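Local atomic coordinates of adhesion and penetration protein autotransporter (Haemophilus influenzae, PDB entry 3SYJ), a protein that promotes adherence and invasion by binding a host cell structure, mediates bacterial aggregation by self-association, and is probably a serine protease. Residues A[110-118]-A[252-261]; A[136-144]-A[186-194]. One frame throughout, in Å; residues are numbered along the deposited sequence.

Contact 1 of 2, residues A[110-118]-A[252-261]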
loop_
_atom_site.group_PDB
_atom_site.type_symbol
_atom_site.label_atom_id
_atom_site.label_comp_id
_atom_site.label_asym_id
_atom_site.label_seq_id
_atom_site.Cartn_x
_atom_site.Cartn_y
_atom_site.Cartn_z
ATOM N N HIS A 110 39.661 24.467 70.980
ATOM C CA HIS A 110 38.533 23.616 70.618
ATOM C C HIS A 110 37.410 23.823 71.618
ATOM O O HIS A 110 37.257 23.056 72.571
ATOM C CB HIS A 110 38.965 22.156 70.553
ATOM C CG HIS A 110 40.173 21.941 69.703
ATOM N ND1 HIS A 110 40.205 22.270 68.365
ATOM C CD2 HIS A 110 41.400 21.451 70.001
ATOM C CE1 HIS A 110 41.395 21.983 67.872
ATOM N NE2 HIS A 110 42.138 21.481 68.842
ATOM N N PRO A 111 36.620 24.876 71.388
ATOM C CA PRO A 111 35.637 25.443 72.317
ATOM C C PRO A 111 34.448 24.533 72.623
ATOM O O PRO A 111 33.923 24.589 73.732
ATOM C CB PRO A 111 35.145 26.698 71.579
ATOM C CG PRO A 111 36.150 26.953 70.499
ATOM C CD PRO A 111 36.660 25.609 70.114
ATOM N N TYR A 112 34.047 23.715 71.655
ATOM C CA TYR A 112 32.768 23.008 71.693
ATOM C C TYR A 112 32.749 21.783 72.596
ATOM O O TYR A 112 33.790 21.333 73.071
ATOM C CB TYR A 112 32.322 22.682 70.263
ATOM C CG TYR A 112 32.232 23.944 69.439
ATOM C CD1 TYR A 112 31.140 24.795 69.561
ATOM C CD2 TYR A 112 33.261 24.320 68.590
ATOM C CE1 TYR A 112 31.060 25.968 68.837
ATOM C CE2 TYR A 112 33.194 25.491 67.862
ATOM C CZ TYR A 112 32.089 26.314 67.990
ATOM O OH TYR A 112 32.013 27.486 67.269
ATOM N N GLU A 113 31.550 21.269 72.850
ATOM C CA GLU A 113 31.353 20.129 73.740
ATOM C C GLU A 113 31.929 18.861 73.142
ATOM O O GLU A 113 31.868 18.662 71.931
ATOM C CB GLU A 113 29.867 19.935 74.027
ATOM C CG GLU A 113 29.269 21.092 74.796
ATOM C CD GLU A 113 29.995 21.340 76.101
ATOM O OE1 GLU A 113 29.985 20.438 76.971
ATOM O OE2 GLU A 113 30.578 22.435 76.248
ATOM N N ASP A 114 32.454 17.991 73.999
ATOM C CA ASP A 114 33.251 16.856 73.539
ATOM C C ASP A 114 32.474 15.559 73.272
ATOM O O ASP A 114 33.078 14.501 73.102
ATOM C CB ASP A 114 34.447 16.606 74.483
ATOM C CG ASP A 114 34.020 16.303 75.915
ATOM O OD1 ASP A 114 32.819 16.047 76.138
ATOM O OD2 ASP A 114 34.888 16.313 76.815
ATOM N N ASP A 115 31.146 15.634 73.231
ATOM C CA ASP A 115 30.352 14.492 72.779
ATOM C C ASP A 115 30.255 14.573 71.255
ATOM O O ASP A 115 29.218 14.942 70.691
ATOM C CB ASP A 115 28.963 14.494 73.424
ATOM C CG ASP A 115 28.267 13.141 73.342
ATOM O OD1 ASP A 115 28.868 12.166 72.836
ATOM O OD2 ASP A 115 27.106 13.055 73.794
ATOM N N TYR A 116 31.359 14.242 70.595
ATOM C CA TYR A 116 31.487 14.440 69.161
ATOM C C TYR A 116 32.740 13.735 68.686
ATOM O O TYR A 116 33.803 13.909 69.274
ATOM C CB TYR A 116 31.602 15.938 68.869
ATOM C CG TYR A 116 31.572 16.309 67.403
ATOM C CD1 TYR A 116 30.491 16.989 66.869
ATOM C CD2 TYR A 116 32.630 15.987 66.555
ATOM C CE1 TYR A 116 30.456 17.342 65.533
ATOM C CE2 TYR A 116 32.605 16.338 65.211
ATOM C CZ TYR A 116 31.512 17.013 64.710
ATOM O OH TYR A 116 31.461 17.371 63.386
ATOM N N HIS A 117 32.624 12.929 67.636
ATOM C CA HIS A 117 33.817 12.328 67.038
ATOM C C HIS A 117 33.736 12.154 65.511
ATOM O O HIS A 117 32.646 12.099 64.935
ATOM C CB HIS A 117 34.219 11.018 67.743
ATOM C CG HIS A 117 33.284 9.871 67.508
ATOM N ND1 HIS A 117 33.325 8.717 68.260
ATOM C CD2 HIS A 117 32.280 9.700 66.613
ATOM C CE1 HIS A 117 32.392 7.880 67.837
ATOM N NE2 HIS A 117 31.743 8.453 66.839
ATOM N N ASN A 118 34.904 12.078 64.873
ATOM C CA ASN A 118 35.023 11.964 63.418
ATOM C C ASN A 118 35.826 10.731 63.006
ATOM O O ASN A 118 36.972 10.852 62.575
ATOM C CB ASN A 118 35.710 13.202 62.851
ATOM C CG ASN A 118 34.734 14.204 62.283
ATOM O OD1 ASN A 118 33.897 13.864 61.447
ATOM N ND2 ASN A 118 34.848 15.453 62.714
ATOM N N GLN A 252 24.089 18.768 68.148
ATOM C CA GLN A 252 25.409 19.372 68.054
ATOM C C GLN A 252 25.714 19.663 66.581
ATOM O O GLN A 252 25.730 18.748 65.756
ATOM C CB GLN A 252 26.461 18.434 68.638
ATOM C CG GLN A 252 26.347 18.257 70.137
ATOM C CD GLN A 252 26.592 19.544 70.881
ATOM O OE1 GLN A 252 25.681 20.103 71.483
ATOM N NE2 GLN A 252 27.822 20.029 70.836
ATOM N N LEU A 253 25.933 20.933 66.250
ATOM C CA LEU A 253 26.246 21.314 64.875
ATOM C C LEU A 253 27.540 20.644 64.409
ATOM O O LEU A 253 28.401 20.322 65.223
ATOM C CB LEU A 253 26.347 22.838 64.743
ATOM C CG LEU A 253 25.087 23.642 65.096
ATOM C CD1 LEU A 253 25.328 25.128 64.882
ATOM C CD2 LEU A 253 23.877 23.186 64.295
ATOM N N VAL A 254 27.674 20.415 63.104
ATOM C CA VAL A 254 28.871 19.750 62.589
ATOM C C VAL A 254 30.053 20.708 62.598
ATOM O O VAL A 254 29.881 21.917 62.425
ATOM C CB VAL A 254 28.665 19.185 61.169
ATOM C CG1 VAL A 254 27.679 18.016 61.203
ATOM C CG2 VAL A 254 28.196 20.284 60.221
ATOM N N ARG A 255 31.249 20.158 62.783
ATOM C CA ARG A 255 32.446 20.970 62.972
ATOM C C ARG A 255 33.445 20.837 61.819
ATOM O O ARG A 255 34.315 19.978 61.828
ATOM C CB ARG A 255 33.075 20.643 64.327
ATOM C CG ARG A 255 32.045 20.758 65.453
ATOM C CD ARG A 255 32.589 20.398 66.824
ATOM N NE ARG A 255 31.505 20.263 67.795
ATOM C CZ ARG A 255 31.614 19.622 68.952
ATOM N NH1 ARG A 255 32.762 19.065 69.293
ATOM N NH2 ARG A 255 30.575 19.533 69.767
ATOM N N LYS A 256 33.305 21.713 60.830
ATOM C CA LYS A 256 34.087 21.656 59.603
ATOM C C LYS A 256 35.579 21.921 59.840
ATOM O O LYS A 256 36.431 21.324 59.187
ATOM C CB LYS A 256 33.527 22.671 58.609
ATOM C CG LYS A 256 34.100 22.602 57.208
ATOM C CD LYS A 256 33.175 21.833 56.283
ATOM C CE LYS A 256 33.343 22.275 54.833
ATOM N NZ LYS A 256 32.948 23.701 54.624
ATOM N N SER A 257 35.892 22.821 60.770
ATOM C CA SER A 257 37.282 23.172 61.056
ATOM C C SER A 257 37.992 22.062 61.800
ATOM O O SER A 257 39.184 21.832 61.602
ATOM C CB SER A 257 37.367 24.455 61.880
ATOM O OG SER A 257 37.429 25.590 61.037
ATOM N N TYR A 258 37.260 21.388 62.674
ATOM C CA TYR A 258 37.822 20.272 63.409
ATOM C C TYR A 258 38.090 19.140 62.443
ATOM O O TYR A 258 39.142 18.506 62.490
ATOM C CB TYR A 258 36.860 19.820 64.497
ATOM C CG TYR A 258 37.225 18.528 65.182
ATOM C CD1 TYR A 258 38.350 18.441 65.993
ATOM C CD2 TYR A 258 36.421 17.403 65.050
ATOM C CE1 TYR A 258 38.673 17.260 66.642
ATOM C CE2 TYR A 258 36.730 16.223 65.695
ATOM C CZ TYR A 258 37.859 16.156 66.491
ATOM O OH TYR A 258 38.171 14.980 67.131
ATOM N N PHE A 259 37.144 18.890 61.548
ATOM C CA PHE A 259 37.342 17.819 60.591
ATOM C C PHE A 259 38.570 18.079 59.722
ATOM O O PHE A 259 39.325 17.158 59.431
ATOM C CB PHE A 259 36.130 17.620 59.694
ATOM C CG PHE A 259 36.389 16.660 58.581
ATOM C CD1 PHE A 259 36.436 15.299 58.828
ATOM C CD2 PHE A 259 36.646 17.118 57.298
ATOM C CE1 PHE A 259 36.701 14.403 57.809
ATOM C CE2 PHE A 259 36.912 16.227 56.278
ATOM C CZ PHE A 259 36.940 14.866 56.539
ATOM N N ASP A 260 38.757 19.331 59.309
ATOM C CA ASP A 260 39.911 19.710 58.501
ATOM C C ASP A 260 41.214 19.397 59.222
ATOM O O ASP A 260 42.181 18.960 58.601
ATOM C CB ASP A 260 39.857 21.192 58.115
ATOM C CG ASP A 260 38.825 21.476 57.033
ATOM O OD1 ASP A 260 38.273 20.503 56.471
ATOM O OD2 ASP A 260 38.564 22.669 56.744
ATOM N N GLU A 261 41.242 19.606 60.533
ATOM C CA GLU A 261 42.435 19.273 61.302
ATOM C C GLU A 261 42.718 17.772 61.297
ATOM O O GLU A 261 43.871 17.354 61.233
ATOM C CB GLU A 261 42.326 19.789 62.733
ATOM C CG GLU A 261 42.367 21.301 62.838
ATOM C CD GLU A 261 42.112 21.784 64.248
ATOM O OE1 GLU A 261 42.157 20.948 65.174
ATOM O OE2 GLU A 261 41.864 22.996 64.429
HETATM O O HOH W 1 33.699 17.531 62.228
#
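At the end of strand 249-253, the Gln252 side chain lies beside Glu113 CB, and the carbonyl of Leu253 comes to the Tyr116 ring near CE1. Val254 follows at the hydroxyl edge of the same ring, its CA close to the ring plane. Arg255, the N-cap residue of helix 256-266, carries the contact. Its backbone N donates to Tyr116 OH (2.9 Å, 162°), and a water links that hydroxyl to Arg255 O. With CG anti to the carbonyl carbon (chi1 -53°) and the chain extended from CG to NE, the side chain runs back over the Tyr116 ring. CD makes a CH-pi contact over the ring centre, and the guanidinium stacks flat on Tyr116, planes 16° apart. Tyr112 CB presses on its opposite face, 3.4 Å from Arg255 CZ. The end of Arg255 grips one atom: NH2 and NH1 both donate to Glu113 O, at 2.7 and 2.8 Å, and the NH2 bond uses a lone pair in the carbonyl plane. The guanidinium is thus held on both faces and at its end, which should restrict its rotation. In helix 256-266, Tyr258 CD2 packs 4.0 Å from Tyr116 CE2, while its hydroxyl bonds to Asn102 O. Phe259 crosses Asn118 at about a right angle, and Glu261 OE1 lies 3.0 Å from His110 CE1. The loop also carries Asp115, which bonds His73 and pairs with Arg239, consistent with a Ser-His-Asp triad with Ser218. Ile237 of strand 231-238 and Val69 of strand 67-69 pack on Tyr116, and Val63 of strand 61-64 on Phe259.

Contact 2 of 2, residues A[136-144]-A[186-194]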
loop_
_atom_site.group_PDB
_atom_site.type_symbol
_atom_site.label_atom_id
_atom_site.label_comp_id
_atom_site.label_asym_id
_atom_site.label_seq_id
_atom_site.Cartn_x
_atom_site.Cartn_y
_atom_site.Cartn_z
ATOM N N ASN A 136 29.059 27.107 59.453
ATOM C CA ASN A 136 28.852 28.071 60.528
ATOM C C ASN A 136 28.509 27.358 61.825
ATOM O O ASN A 136 27.734 26.402 61.826
ATOM C CB ASN A 136 27.737 29.039 60.141
ATOM C CG ASN A 136 27.764 30.329 60.946
ATOM O OD1 ASN A 136 27.905 30.317 62.169
ATOM N ND2 ASN A 136 27.603 31.456 60.254
ATOM N N MET A 137 29.093 27.808 62.928
ATOM C CA MET A 137 28.832 27.179 64.219
ATOM C C MET A 137 27.720 27.885 65.008
ATOM O O MET A 137 27.301 27.415 66.070
ATOM C CB MET A 137 30.110 27.089 65.052
ATOM C CG MET A 137 31.250 26.352 64.365
ATOM S SD MET A 137 30.880 24.625 63.990
ATOM C CE MET A 137 30.409 24.016 65.597
ATOM N N ASN A 138 27.230 29.003 64.485
ATOM C CA ASN A 138 26.102 29.676 65.108
ATOM C C ASN A 138 24.764 29.086 64.654
ATOM O O ASN A 138 24.348 29.267 63.507
ATOM C CB ASN A 138 26.150 31.179 64.840
ATOM C CG ASN A 138 24.946 31.914 65.422
ATOM O OD1 ASN A 138 24.439 31.570 66.504
ATOM N ND2 ASN A 138 24.477 32.934 64.701
ATOM N N GLY A 139 24.096 28.384 65.562
ATOM C CA GLY A 139 22.821 27.758 65.270
ATOM C C GLY A 139 21.781 28.677 64.651
ATOM O O GLY A 139 20.983 28.244 63.819
ATOM N N SER A 140 21.782 29.945 65.046
ATOM C CA SER A 140 20.818 30.911 64.520
ATOM C C SER A 140 20.904 31.084 62.999
ATOM O O SER A 140 19.924 31.470 62.356
ATOM C CB SER A 140 20.980 32.263 65.217
ATOM O OG SER A 140 20.799 32.133 66.619
ATOM N N THR A 141 22.075 30.799 62.432
ATOM C CA THR A 141 22.306 30.930 60.991
ATOM C C THR A 141 21.255 30.213 60.160
ATOM O O THR A 141 20.860 30.683 59.096
ATOM C CB THR A 141 23.666 30.316 60.595
ATOM O OG1 THR A 141 24.721 31.029 61.246
ATOM C CG2 THR A 141 23.873 30.360 59.077
ATOM N N TYR A 142 20.812 29.068 60.662
ATOM C CA TYR A 142 20.041 28.119 59.871
ATOM C C TYR A 142 18.534 28.284 60.015
ATOM O O TYR A 142 17.764 27.552 59.392
ATOM C CB TYR A 142 20.492 26.698 60.218
ATOM C CG TYR A 142 21.989 26.555 60.063
ATOM C CD1 TYR A 142 22.568 26.466 58.799
ATOM C CD2 TYR A 142 22.832 26.550 61.172
ATOM C CE1 TYR A 142 23.938 26.356 58.644
ATOM C CE2 TYR A 142 24.206 26.442 61.025
ATOM C CZ TYR A 142 24.748 26.348 59.757
ATOM O OH TYR A 142 26.104 26.241 59.587
ATOM N N SER A 143 18.124 29.263 60.819
ATOM C CA SER A 143 16.706 29.535 61.059
ATOM C C SER A 143 16.017 30.175 59.854
ATOM O O SER A 143 14.810 30.038 59.681
ATOM C CB SER A 143 16.547 30.431 62.284
ATOM O OG SER A 143 17.040 29.776 63.438
ATOM N N ASP A 144 16.786 30.876 59.027
ATOM C CA ASP A 144 16.245 31.487 57.816
ATOM C C ASP A 144 15.733 30.398 56.890
ATOM O O ASP A 144 16.523 29.650 56.313
ATOM C CB ASP A 144 17.330 32.318 57.113
ATOM C CG ASP A 144 16.841 32.968 55.820
ATOM O OD1 ASP A 144 15.711 32.684 55.369
ATOM O OD2 ASP A 144 17.604 33.776 55.247
ATOM N N GLN A 186 11.980 24.806 64.297
ATOM C CA GLN A 186 13.095 25.496 64.927
ATOM C C GLN A 186 12.708 25.991 66.318
ATOM O O GLN A 186 11.695 26.669 66.487
ATOM C CB GLN A 186 13.536 26.666 64.049
ATOM C CG GLN A 186 14.654 27.500 64.633
ATOM C CD GLN A 186 15.963 26.739 64.749
ATOM O OE1 GLN A 186 16.290 26.217 65.816
ATOM N NE2 GLN A 186 16.722 26.675 63.653
ATOM N N ARG A 187 13.527 25.668 67.310
ATOM C CA ARG A 187 13.146 25.880 68.696
ATOM C C ARG A 187 14.315 26.364 69.552
ATOM O O ARG A 187 14.509 25.885 70.672
ATOM C CB ARG A 187 12.620 24.564 69.278
ATOM C CG ARG A 187 11.543 24.706 70.327
ATOM C CD ARG A 187 10.165 24.645 69.688
ATOM N NE ARG A 187 9.146 23.979 70.513
ATOM C CZ ARG A 187 9.366 23.003 71.398
ATOM N NH1 ARG A 187 10.589 22.529 71.612
ATOM N NH2 ARG A 187 8.345 22.487 72.076
ATOM N N GLY A 188 15.102 27.300 69.042
ATOM C CA GLY A 188 16.192 27.834 69.838
ATOM C C GLY A 188 17.554 27.261 69.495
ATOM O O GLY A 188 17.740 26.038 69.420
ATOM N N ALA A 189 18.518 28.154 69.307
ATOM C CA ALA A 189 19.838 27.758 68.846
ATOM C C ALA A 189 20.900 28.764 69.272
ATOM O O ALA A 189 20.608 29.938 69.499
ATOM C CB ALA A 189 19.829 27.597 67.335
ATOM N N GLY A 190 22.136 28.292 69.380
ATOM C CA GLY A 190 23.237 29.138 69.793
ATOM C C GLY A 190 24.555 28.660 69.216
ATOM O O GLY A 190 24.589 28.058 68.145
ATOM N N ASN A 191 25.642 28.928 69.931
ATOM C CA ASN A 191 26.967 28.563 69.463
ATOM C C ASN A 191 27.204 27.064 69.584
ATOM O O ASN A 191 27.377 26.538 70.684
ATOM C CB ASN A 191 28.040 29.345 70.227
ATOM C CG ASN A 191 29.372 29.395 69.482
ATOM O OD1 ASN A 191 30.442 29.298 70.090
ATOM N ND2 ASN A 191 29.311 29.547 68.159
ATOM N N GLY A 192 27.199 26.383 68.444
ATOM C CA GLY A 192 27.515 24.966 68.395
ATOM C C GLY A 192 26.335 24.021 68.520
ATOM O O GLY A 192 26.519 22.804 68.598
ATOM N N TYR A 193 25.121 24.563 68.529
ATOM C CA TYR A 193 23.949 23.733 68.788
ATOM C C TYR A 193 22.651 24.273 68.196
ATOM O O TYR A 193 22.550 25.435 67.816
ATOM C CB TYR A 193 23.767 23.541 70.294
ATOM C CG TYR A 193 23.244 24.783 70.995
ATOM C CD1 TYR A 193 21.878 25.016 71.113
ATOM C CD2 TYR A 193 24.116 25.724 71.534
ATOM C CE1 TYR A 193 21.394 26.145 71.749
ATOM C CE2 TYR A 193 23.641 26.861 72.173
ATOM C CZ TYR A 193 22.278 27.066 72.275
ATOM O OH TYR A 193 21.802 28.192 72.906
ATOM N N SER A 194 21.659 23.399 68.128
ATOM C CA SER A 194 20.321 23.779 67.722
ATOM C C SER A 194 19.328 22.804 68.359
ATOM O O SER A 194 19.613 21.612 68.498
ATOM C CB SER A 194 20.204 23.774 66.198
ATOM O OG SER A 194 18.976 24.343 65.767
HETATM O O HOH W 2 19.278 26.014 63.868
#
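Two short backbone bonds join Met137-Gly139 to the turn at Gly190-Tyr193. Gly192 N donates to Met137 O (2.6 Å) nearly along the C=O axis, and Gly139 N donates to Gly190 O (2.6 Å, 160°). They flank a single beta bridge between Asn138 and Asn191; the turn is type II, with Gly192 at a positive phi. Weaker CA-H...O contacts join Asn191 CA to Met137 O and Gly139 CA to Tyr193 O (3.5 Å).

Close packing centres on Gly139, where Ala189 CB sits 3.5 Å from Gly139 C. Met137 bends at chi2 and chi3, which brings CE to 4.1 Å from Gly192 CA.

Water mediates the third kind of link: one molecule donates to Gly139 O, accepts from Gln186 NE2 (2.6 Å) and bonds Ser194 OG. Gln186 reaches it with CG anti to the backbone N (chi1 177°) and a bend at chi2.

Within the loop, Asn136 OD1 accepts from Asn138 N in an Asx turn, and Tyr142 OH donates to Asn136 O. The direct bonds across the contact are thus all main-chain to main-chain, so the pairing depends on backbone shape; side chains of 186-194 join in through the one water, and the side-chain bonds of Asn136 and Tyr142 stay inside the loop.

Overall arrangement
Both contacts lie in the N-terminal protease domain, whose chain leads on into the long beta-helix of the passenger. Their centres are 15 Å apart. Along the chain the segments run 110-118, 136-144, 186-194 and 252-261, so contact 1 brackets contact 2. They share an antiparallel sheet: strand 193-196 lies between strands 249-253 and 186-190, and a probable hydrogen bond from Leu253 N to Gly192 O joins them. Met137 also packs on Tyr112 and Val254. Contact 1 holds the loop bearing the probable triad aspartate to strand 249-253 and helix 256-266, while contact 2 fixes a loop to the sheet edge, away from the active site.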